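Local coordinates for protein leucine aminopeptidase 2, chloroplastic (Streptomyces sp. BC16019, PDB 5LHJ) that probably removes N-terminal amino acids from peptides as a manganese-dependent aminopeptidase of the M17 family, and serves in bottromycin maturation, at residues Leu209-Leu222 / Ala235-Pro247. Numbering follows the deposited sequence.
Sequences LDCAVYEGAGLTEL and AEPPRYVELTYDP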
ATOM      1  N   LEU A 209       2.854 -46.396 -21.002  1.00 29.95           N
ATOM      2  CA  LEU A 209       3.906 -45.403 -21.148  1.00 28.44           C
ATOM      3  C   LEU A 209       4.972 -45.798 -20.136  1.00 28.34           C
ATOM      4  O   LEU A 209       4.638 -46.226 -19.036  1.00 27.86           O
ATOM      5  CB  LEU A 209       3.387 -43.992 -20.822  1.00 27.79           C
ATOM      6  CG  LEU A 209       2.285 -43.398 -21.692  1.00 27.62           C
ATOM      7  CD1 LEU A 209       1.711 -42.130 -21.069  1.00 27.58           C
ATOM      8  CD2 LEU A 209       2.800 -43.115 -23.089  1.00 27.90           C
ATOM      9  N   ASP A 210       6.248 -45.673 -20.490  1.00 28.53           N
ATOM     10  CA  ASP A 210       7.320 -45.906 -19.514  1.00 29.99           C
ATOM     11  C   ASP A 210       7.267 -44.773 -18.495  1.00 28.08           C
ATOM     12  O   ASP A 210       7.051 -43.606 -18.868  1.00 26.48           O
ATOM     13  CB  ASP A 210       8.701 -45.954 -20.167  1.00 33.06           C
ATOM     14  CG  ASP A 210       8.798 -47.000 -21.257  1.00 37.01           C
ATOM     15  OD1 ASP A 210       8.444 -48.175 -21.003  1.00 40.44           O
ATOM     16  OD2 ASP A 210       9.228 -46.645 -22.383  1.00 41.54           O
ATOM     17  N   CYS A 211       7.414 -45.117 -17.220  1.00 26.28           N
ATOM     18  CA  CYS A 211       7.346 -44.140 -16.143  1.00 24.92           C
ATOM     19  C   CYS A 211       8.383 -44.450 -15.065  1.00 24.37           C
ATOM     20  O   CYS A 211       8.445 -45.582 -14.550  1.00 24.61           O
ATOM     21  CB  CYS A 211       5.948 -44.097 -15.536  1.00 25.12           C
ATOM     22  SG  CYS A 211       5.718 -42.901 -14.198  1.00 25.53           S
ATOM     23  N   ALA A 212       9.203 -43.450 -14.758  1.00 22.51           N
ATOM     24  CA  ALA A 212      10.192 -43.512 -13.683  1.00 22.26           C
ATOM     25  C   ALA A 212       9.887 -42.383 -12.713  1.00 21.79           C
ATOM     26  O   ALA A 212       9.781 -41.227 -13.137  1.00 20.72           O
ATOM     27  CB  ALA A 212      11.600 -43.348 -14.237  1.00 22.70           C
ATOM     28  N   VAL A 213       9.744 -42.724 -11.432  1.00 21.46           N
ATOM     29  CA  VAL A 213       9.528 -41.751 -10.367  1.00 21.32           C
ATOM     30  C   VAL A 213      10.759 -41.703  -9.477  1.00 21.61           C
ATOM     31  O   VAL A 213      11.199 -42.744  -8.979  1.00 21.71           O
ATOM     32  CB  VAL A 213       8.311 -42.125  -9.512  1.00 21.45           C
ATOM     33  CG1 VAL A 213       8.160 -41.146  -8.341  1.00 21.61           C
ATOM     34  CG2 VAL A 213       7.061 -42.151 -10.373  1.00 21.56           C
ATOM     35  N   TYR A 214      11.311 -40.509  -9.292  1.00 21.24           N
ATOM     36  CA  TYR A 214      12.504 -40.313  -8.483  1.00 22.17           C
ATOM     37  C   TYR A 214      12.123 -39.576  -7.196  1.00 23.22           C
ATOM     38  O   TYR A 214      11.393 -38.579  -7.228  1.00 21.32           O
ATOM     39  CB  TYR A 214      13.563 -39.540  -9.256  1.00 22.32           C
ATOM     40  CG  TYR A 214      14.066 -40.270 -10.486  1.00 22.36           C
ATOM     41  CD1 TYR A 214      13.411 -40.145 -11.704  1.00 22.28           C
ATOM     42  CD2 TYR A 214      15.198 -41.092 -10.430  1.00 23.08           C
ATOM     43  CE1 TYR A 214      13.858 -40.802 -12.839  1.00 22.79           C
ATOM     44  CE2 TYR A 214      15.656 -41.765 -11.568  1.00 23.35           C
ATOM     45  CZ  TYR A 214      14.978 -41.614 -12.769  1.00 23.48           C
ATOM     46  OH  TYR A 214      15.395 -42.258 -13.914  1.00 24.58           O
ATOM     47  N   GLU A 215      12.608 -40.108  -6.077  1.00 24.66           N
ATOM     48  CA  GLU A 215      12.289 -39.606  -4.747  1.00 26.69           C
ATOM     49  C   GLU A 215      13.476 -39.851  -3.832  1.00 27.48           C
ATOM     50  O   GLU A 215      14.267 -40.754  -4.085  1.00 27.43           O
ATOM     51  CB  GLU A 215      11.045 -40.323  -4.199  1.00 28.45           C
ATOM     52  CG  GLU A 215      11.151 -41.847  -4.131  1.00 30.13           C
ATOM     53  CD  GLU A 215       9.844 -42.534  -3.757  1.00 32.59           C
ATOM     54  OE1 GLU A 215       9.492 -42.560  -2.555  1.00 33.85           O
ATOM     55  OE2 GLU A 215       9.161 -43.067  -4.662  1.00 34.82           O
ATOM     56  N   GLY A 216      13.593 -39.049  -2.776  1.00 28.18           N
ATOM     57  CA  GLY A 216      14.617 -39.265  -1.748  1.00 29.19           C
ATOM     58  C   GLY A 216      16.028 -39.331  -2.317  1.00 29.31           C
ATOM     59  O   GLY A 216      16.422 -38.479  -3.118  1.00 28.32           O
ATOM     60  N   ALA A 217      16.777 -40.361  -1.927  1.00 30.21           N
ATOM     61  CA  ALA A 217      18.166 -40.522  -2.377  1.00 30.39           C
ATOM     62  C   ALA A 217      18.299 -40.712  -3.895  1.00 30.25           C
ATOM     63  O   ALA A 217      19.257 -40.221  -4.501  1.00 29.69           O
ATOM     64  CB  ALA A 217      18.829 -41.685  -1.644  1.00 31.45           C
ATOM     65  N   GLY A 218      17.346 -41.416  -4.509  1.00 29.59           N
ATOM     66  CA  GLY A 218      17.339 -41.584  -5.961  1.00 29.02           C
ATOM     67  C   GLY A 218      17.159 -40.253  -6.685  1.00 28.18           C
ATOM     68  O   GLY A 218      17.741 -40.039  -7.754  1.00 28.87           O
ATOM     69  N   LEU A 219      16.357 -39.365  -6.109  1.00 27.32           N
ATOM     70  CA  LEU A 219      16.200 -38.002  -6.645  1.00 26.73           C
ATOM     71  C   LEU A 219      17.490 -37.195  -6.470  1.00 26.86           C
ATOM     72  O   LEU A 219      17.975 -36.591  -7.420  1.00 26.02           O
ATOM     73  CB  LEU A 219      15.002 -37.282  -6.003  1.00 26.21           C
ATOM     74  CG  LEU A 219      14.785 -35.807  -6.393  1.00 25.98           C
ATOM     75  CD1 LEU A 219      14.708 -35.660  -7.906  1.00 25.59           C
ATOM     76  CD2 LEU A 219      13.544 -35.230  -5.729  1.00 25.86           C
ATOM     77  N   THR A 220      18.058 -37.200  -5.266  1.00 27.64           N
ATOM     78  CA  THR A 220      19.331 -36.495  -5.001  1.00 28.53           C
ATOM     79  C   THR A 220      20.440 -36.827  -6.026  1.00 28.40           C
ATOM     80  O   THR A 220      21.176 -35.940  -6.461  1.00 27.55           O
ATOM     81  CB  THR A 220      19.817 -36.790  -3.564  1.00 29.58           C
ATOM     82  OG1 THR A 220      18.797 -36.395  -2.642  1.00 30.14           O
ATOM     83  CG2 THR A 220      21.126 -36.047  -3.239  1.00 29.97           C
ATOM     84  N   GLU A 221      20.516 -38.096  -6.428  1.00 29.01           N
ATOM     85  CA  GLU A 221      21.493 -38.563  -7.428  1.00 29.64           C
ATOM     86  C   GLU A 221      21.430 -37.861  -8.792  1.00 27.18           C
ATOM     87  O   GLU A 221      22.429 -37.812  -9.491  1.00 26.28           O
ATOM     88  CB  GLU A 221      21.335 -40.074  -7.665  1.00 32.27           C
ATOM     89  CG  GLU A 221      21.893 -40.927  -6.545  1.00 35.88           C
ATOM     90  CD  GLU A 221      21.619 -42.418  -6.706  1.00 38.77           C
ATOM     91  OE1 GLU A 221      21.030 -42.842  -7.729  1.00 40.52           O
ATOM     92  OE2 GLU A 221      21.995 -43.180  -5.779  1.00 42.84           O
ATOM     93  N   LEU A 222      20.256 -37.349  -9.173  1.00 24.91           N
ATOM     94  CA  LEU A 222      20.077 -36.710 -10.474  1.00 23.44           C
ATOM     95  C   LEU A 222      20.640 -35.299 -10.519  1.00 22.44           C
ATOM     96  O   LEU A 222      20.861 -34.774 -11.600  1.00 22.17           O
ATOM     97  CB  LEU A 222      18.604 -36.682 -10.878  1.00 23.18           C
ATOM     98  CG  LEU A 222      17.865 -38.013 -10.919  1.00 23.33           C
ATOM     99  CD1 LEU A 222      16.484 -37.784 -11.522  1.00 23.11           C
ATOM    100  CD2 LEU A 222      18.642 -39.059 -11.703  1.00 23.46           C
ATOM    101  N   ALA A 235       6.715 -29.400   4.163  1.00 19.63           N
ATOM    102  CA  ALA A 235       6.626 -30.737   4.775  1.00 20.68           C
ATOM    103  C   ALA A 235       6.513 -31.847   3.718  1.00 21.44           C
ATOM    104  O   ALA A 235       6.848 -33.004   4.006  1.00 22.28           O
ATOM    105  CB  ALA A 235       5.435 -30.815   5.720  1.00 21.13           C
ATOM    106  N   GLU A 236       6.028 -31.515   2.524  1.00 21.19           N
ATOM    107  CA  GLU A 236       5.928 -32.501   1.434  1.00 21.95           C
ATOM    108  C   GLU A 236       7.252 -32.596   0.670  1.00 21.73           C
ATOM    109  O   GLU A 236       7.828 -31.573   0.276  1.00 22.74           O
ATOM    110  CB  GLU A 236       4.784 -32.139   0.480  1.00 22.44           C
ATOM    111  CG  GLU A 236       3.407 -32.193   1.102  1.00 23.27           C
ATOM    112  CD  GLU A 236       2.988 -33.593   1.500  1.00 24.69           C
ATOM    113  OE1 GLU A 236       3.449 -34.564   0.860  1.00 25.56           O
ATOM    114  OE2 GLU A 236       2.200 -33.730   2.452  1.00 25.85           O
ATOM    115  N   PRO A 237       7.769 -33.816   0.463  1.00 21.31           N
ATOM    116  CA  PRO A 237       9.023 -33.930  -0.268  1.00 20.69           C
ATOM    117  C   PRO A 237       8.795 -33.766  -1.783  1.00 20.10           C
ATOM    118  O   PRO A 237       7.722 -34.117  -2.268  1.00 19.57           O
ATOM    119  CB  PRO A 237       9.475 -35.358   0.056  1.00 21.49           C
ATOM    120  CG  PRO A 237       8.200 -36.094   0.231  1.00 21.61           C
ATOM    121  CD  PRO A 237       7.297 -35.130   0.946  1.00 21.56           C
ATOM    122  N   PRO A 238       9.801 -33.277  -2.520  1.00 19.36           N
ATOM    123  CA  PRO A 238       9.650 -33.150  -3.971  1.00 19.19           C
ATOM    124  C   PRO A 238       9.745 -34.503  -4.680  1.00 19.00           C
ATOM    125  O   PRO A 238      10.123 -35.513  -4.063  1.00 18.57           O
ATOM    126  CB  PRO A 238      10.814 -32.238  -4.363  1.00 19.35           C
ATOM    127  CG  PRO A 238      11.864 -32.528  -3.334  1.00 19.83           C
ATOM    128  CD  PRO A 238      11.112 -32.786  -2.057  1.00 19.91           C
ATOM    129  N   ARG A 239       9.328 -34.511  -5.942  1.00 18.77           N
ATOM    130  CA  ARG A 239       9.377 -35.693  -6.812  1.00 18.63           C
ATOM    131  C   ARG A 239       9.840 -35.238  -8.177  1.00 18.28           C
ATOM    132  O   ARG A 239       9.630 -34.081  -8.566  1.00 17.99           O
ATOM    133  CB  ARG A 239       7.989 -36.343  -6.942  1.00 18.61           C
ATOM    134  CG  ARG A 239       7.422 -36.946  -5.662  1.00 19.00           C
ATOM    135  CD  ARG A 239       8.148 -38.237  -5.302  1.00 19.74           C
ATOM    136  NE  ARG A 239       7.634 -38.925  -4.108  1.00 20.37           N
ATOM    137  CZ  ARG A 239       8.092 -38.785  -2.864  1.00 21.16           C
ATOM    138  NH1 ARG A 239       9.076 -37.926  -2.567  1.00 21.66           N
ATOM    139  NH2 ARG A 239       7.570 -39.528  -1.890  1.00 21.58           N
ATOM    140  N   TYR A 240      10.451 -36.150  -8.921  1.00 18.12           N
ATOM    141  CA  TYR A 240      10.723 -35.919 -10.333  1.00 17.62           C
ATOM    142  C   TYR A 240      10.262 -37.139 -11.104  1.00 17.75           C
ATOM    143  O   TYR A 240      10.626 -38.270 -10.740  1.00 18.12           O
ATOM    144  CB  TYR A 240      12.210 -35.669 -10.564  1.00 17.76           C
ATOM    145  CG  TYR A 240      12.574 -35.484 -11.999  1.00 17.69           C
ATOM    146  CD1 TYR A 240      12.155 -34.354 -12.705  1.00 17.77           C
ATOM    147  CD2 TYR A 240      13.343 -36.434 -12.668  1.00 18.01           C
ATOM    148  CE1 TYR A 240      12.481 -34.186 -14.046  1.00 17.97           C
ATOM    149  CE2 TYR A 240      13.686 -36.273 -14.001  1.00 18.28           C
ATOM    150  CZ  TYR A 240      13.261 -35.149 -14.688  1.00 18.20           C
ATOM    151  OH  TYR A 240      13.609 -34.989 -16.010  1.00 18.76           O
ATOM    152  N   VAL A 241       9.475 -36.908 -12.156  1.00 17.46           N
ATOM    153  CA  VAL A 241       8.878 -38.000 -12.940  1.00 17.90           C
ATOM    154  C   VAL A 241       9.258 -37.858 -14.412  1.00 18.21           C
ATOM    155  O   VAL A 241       9.168 -36.766 -14.992  1.00 17.32           O
ATOM    156  CB  VAL A 241       7.337 -38.059 -12.787  1.00 18.03           C
ATOM    157  CG1 VAL A 241       6.764 -39.286 -13.509  1.00 18.33           C
ATOM    158  CG2 VAL A 241       6.958 -38.108 -11.317  1.00 18.16           C
ATOM    159  N   GLU A 242       9.671 -38.970 -15.019  1.00 18.42           N
ATOM    160  CA  GLU A 242       9.877 -39.021 -16.465  1.00 19.42           C
ATOM    161  C   GLU A 242       8.904 -40.036 -17.053  1.00 20.57           C
ATOM    162  O   GLU A 242       8.769 -41.154 -16.541  1.00 20.45           O
ATOM    163  CB  GLU A 242      11.341 -39.319 -16.829  1.00 19.89           C
ATOM    164  CG  GLU A 242      12.202 -38.066 -16.711  1.00 20.04           C
ATOM    165  CD  GLU A 242      13.681 -38.253 -17.004  1.00 20.83           C
ATOM    166  OE1 GLU A 242      14.171 -39.405 -17.037  1.00 21.70           O
ATOM    167  OE2 GLU A 242      14.371 -37.225 -17.176  1.00 20.74           O
ATOM    168  N   LEU A 243       8.228 -39.614 -18.113  1.00 21.65           N
ATOM    169  CA  LEU A 243       7.067 -40.314 -18.665  1.00 23.68           C
ATOM    170  C   LEU A 243       7.328 -40.376 -20.157  1.00 24.55           C
ATOM    171  O   LEU A 243       7.425 -39.325 -20.786  1.00 25.68           O
ATOM    172  CB  LEU A 243       5.799 -39.502 -18.325  1.00 23.90           C
ATOM    173  CG  LEU A 243       4.410 -39.987 -18.725  1.00 24.90           C
ATOM    174  CD1 LEU A 243       4.079 -41.260 -17.977  1.00 25.51           C
ATOM    175  CD2 LEU A 243       3.346 -38.940 -18.434  1.00 24.88           C
ATOM    176  N   THR A 244       7.476 -41.573 -20.731  1.00 25.18           N
ATOM    177  CA  THR A 244       7.878 -41.712 -22.134  1.00 25.85           C
ATOM    178  C   THR A 244       6.886 -42.492 -23.022  1.00 25.68           C
ATOM    179  O   THR A 244       6.505 -43.625 -22.699  1.00 24.50           O
ATOM    180  CB  THR A 244       9.269 -42.367 -22.238  1.00 27.18           C
ATOM    181  OG1 THR A 244      10.193 -41.653 -21.409  1.00 29.46           O
ATOM    182  CG2 THR A 244       9.781 -42.361 -23.663  1.00 27.73           C
ATOM    183  N   TYR A 245       6.506 -41.870 -24.140  1.00 25.33           N
ATOM    184  CA  TYR A 245       5.754 -42.520 -25.212  1.00 26.24           C
ATOM    185  C   TYR A 245       6.731 -42.961 -26.299  1.00 28.25           C
ATOM    186  O   TYR A 245       7.404 -42.130 -26.917  1.00 25.96           O
ATOM    187  CB  TYR A 245       4.712 -41.576 -25.787  1.00 25.79           C
ATOM    188  CG  TYR A 245       4.001 -42.091 -27.025  1.00 26.14           C
ATOM    189  CD1 TYR A 245       3.115 -43.172 -26.954  1.00 26.50           C
ATOM    190  CD2 TYR A 245       4.202 -41.488 -28.268  1.00 26.50           C
ATOM    191  CE1 TYR A 245       2.458 -43.632 -28.088  1.00 27.44           C
ATOM    192  CE2 TYR A 245       3.548 -41.943 -29.405  1.00 27.58           C
ATOM    193  CZ  TYR A 245       2.674 -43.010 -29.312  1.00 28.06           C
ATOM    194  OH  TYR A 245       2.022 -43.452 -30.455  1.00 30.26           O
ATOM    195  N   ASP A 246       6.797 -44.272 -26.528  1.00 31.42           N
ATOM    196  CA  ASP A 246       7.775 -44.846 -27.449  1.00 35.56           C
ATOM    197  C   ASP A 246       7.081 -45.927 -28.259  1.00 37.87           C
ATOM    198  O   ASP A 246       7.236 -47.099 -27.953  1.00 40.48           O
ATOM    199  CB  ASP A 246       8.963 -45.417 -26.647  1.00 37.37           C
ATOM    200  CG  ASP A 246      10.267 -45.427 -27.433  1.00 39.65           C
ATOM    201  OD1 ASP A 246      10.252 -45.392 -28.687  1.00 40.91           O
ATOM    202  OD2 ASP A 246      11.332 -45.465 -26.778  1.00 43.92           O
ATOM    203  N   PRO A 247       6.340 -45.537 -29.314  1.00 39.87           N
ATOM    204  CA  PRO A 247       5.432 -46.453 -30.010  1.00 42.44           C
ATOM    205  C   PRO A 247       6.142 -47.523 -30.839  1.00 42.82           C
ATOM    206  O   PRO A 247       7.128 -47.209 -31.499  1.00 44.88           O
ATOM    207  CB  PRO A 247       4.659 -45.522 -30.934  1.00 41.81           C
ATOM    208  CG  PRO A 247       5.646 -44.463 -31.290  1.00 41.63           C
ATOM    209  CD  PRO A 247       6.577 -44.317 -30.109  1.00 40.98           C
TER
HETATM  210  O   HOH W   1      11.605 -45.330 -23.613  1.00 60.54           O
HETATM  211  O   HOH W   2      14.214 -41.987 -16.226  1.00 29.40           O
HETATM  212  O   HOH W   3      12.207 -36.481  -2.388  1.00 22.93           O
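D210, A212 and Y214 pair with T244, E242 and Y240 in an antiparallel ladder of six backbone hydrogen bonds. It adds strand 210-214 to the mixed sheet of the M17 catalytic domain; strand 306-316 bonds to the other edge of strand 239-245. On one face C211 and V213 pack with V241 and L243; C211 and L243 also touch A204, and V213 touches R201, of helix 193-207.

R239 closes one end of the ladder. Its CB lies 4.1 Å from Y214 O. The chain bends about CB-CG (chi2 -73°), which brings its end toward E215. CD, NE and CZ of R239 all meet E215 CB, which sits over one face of the guanidinium, toward its rim, 3.5 Å from R239 NH1. NH1 also donates to P238 O at 3.0 Å, from above that carbonyl's plane. NH2 faces E215 OE1 at 3.7 Å, a long salt bridge. The carboxylate and guanidinium planes are stacked, 22° from parallel, and OE1 lies well out of the guanidinium plane, so no N-H points at it. A leucine in place of R239 would probably leave the E215 carboxylate without this long-range countercharge and P238 O without this donor.

On the opposite face, L222 CD1 lies over the Y214 ring and 3.6 Å from Y240 CD2. Y240 O accepts from Y214 N and also lies at that ring's edge. Y240 OH donates to E242 OE2, which R356 and H310 also hold. A water joins Y214 OH to E242 OE1, donating to OE1 at 2.7 Å.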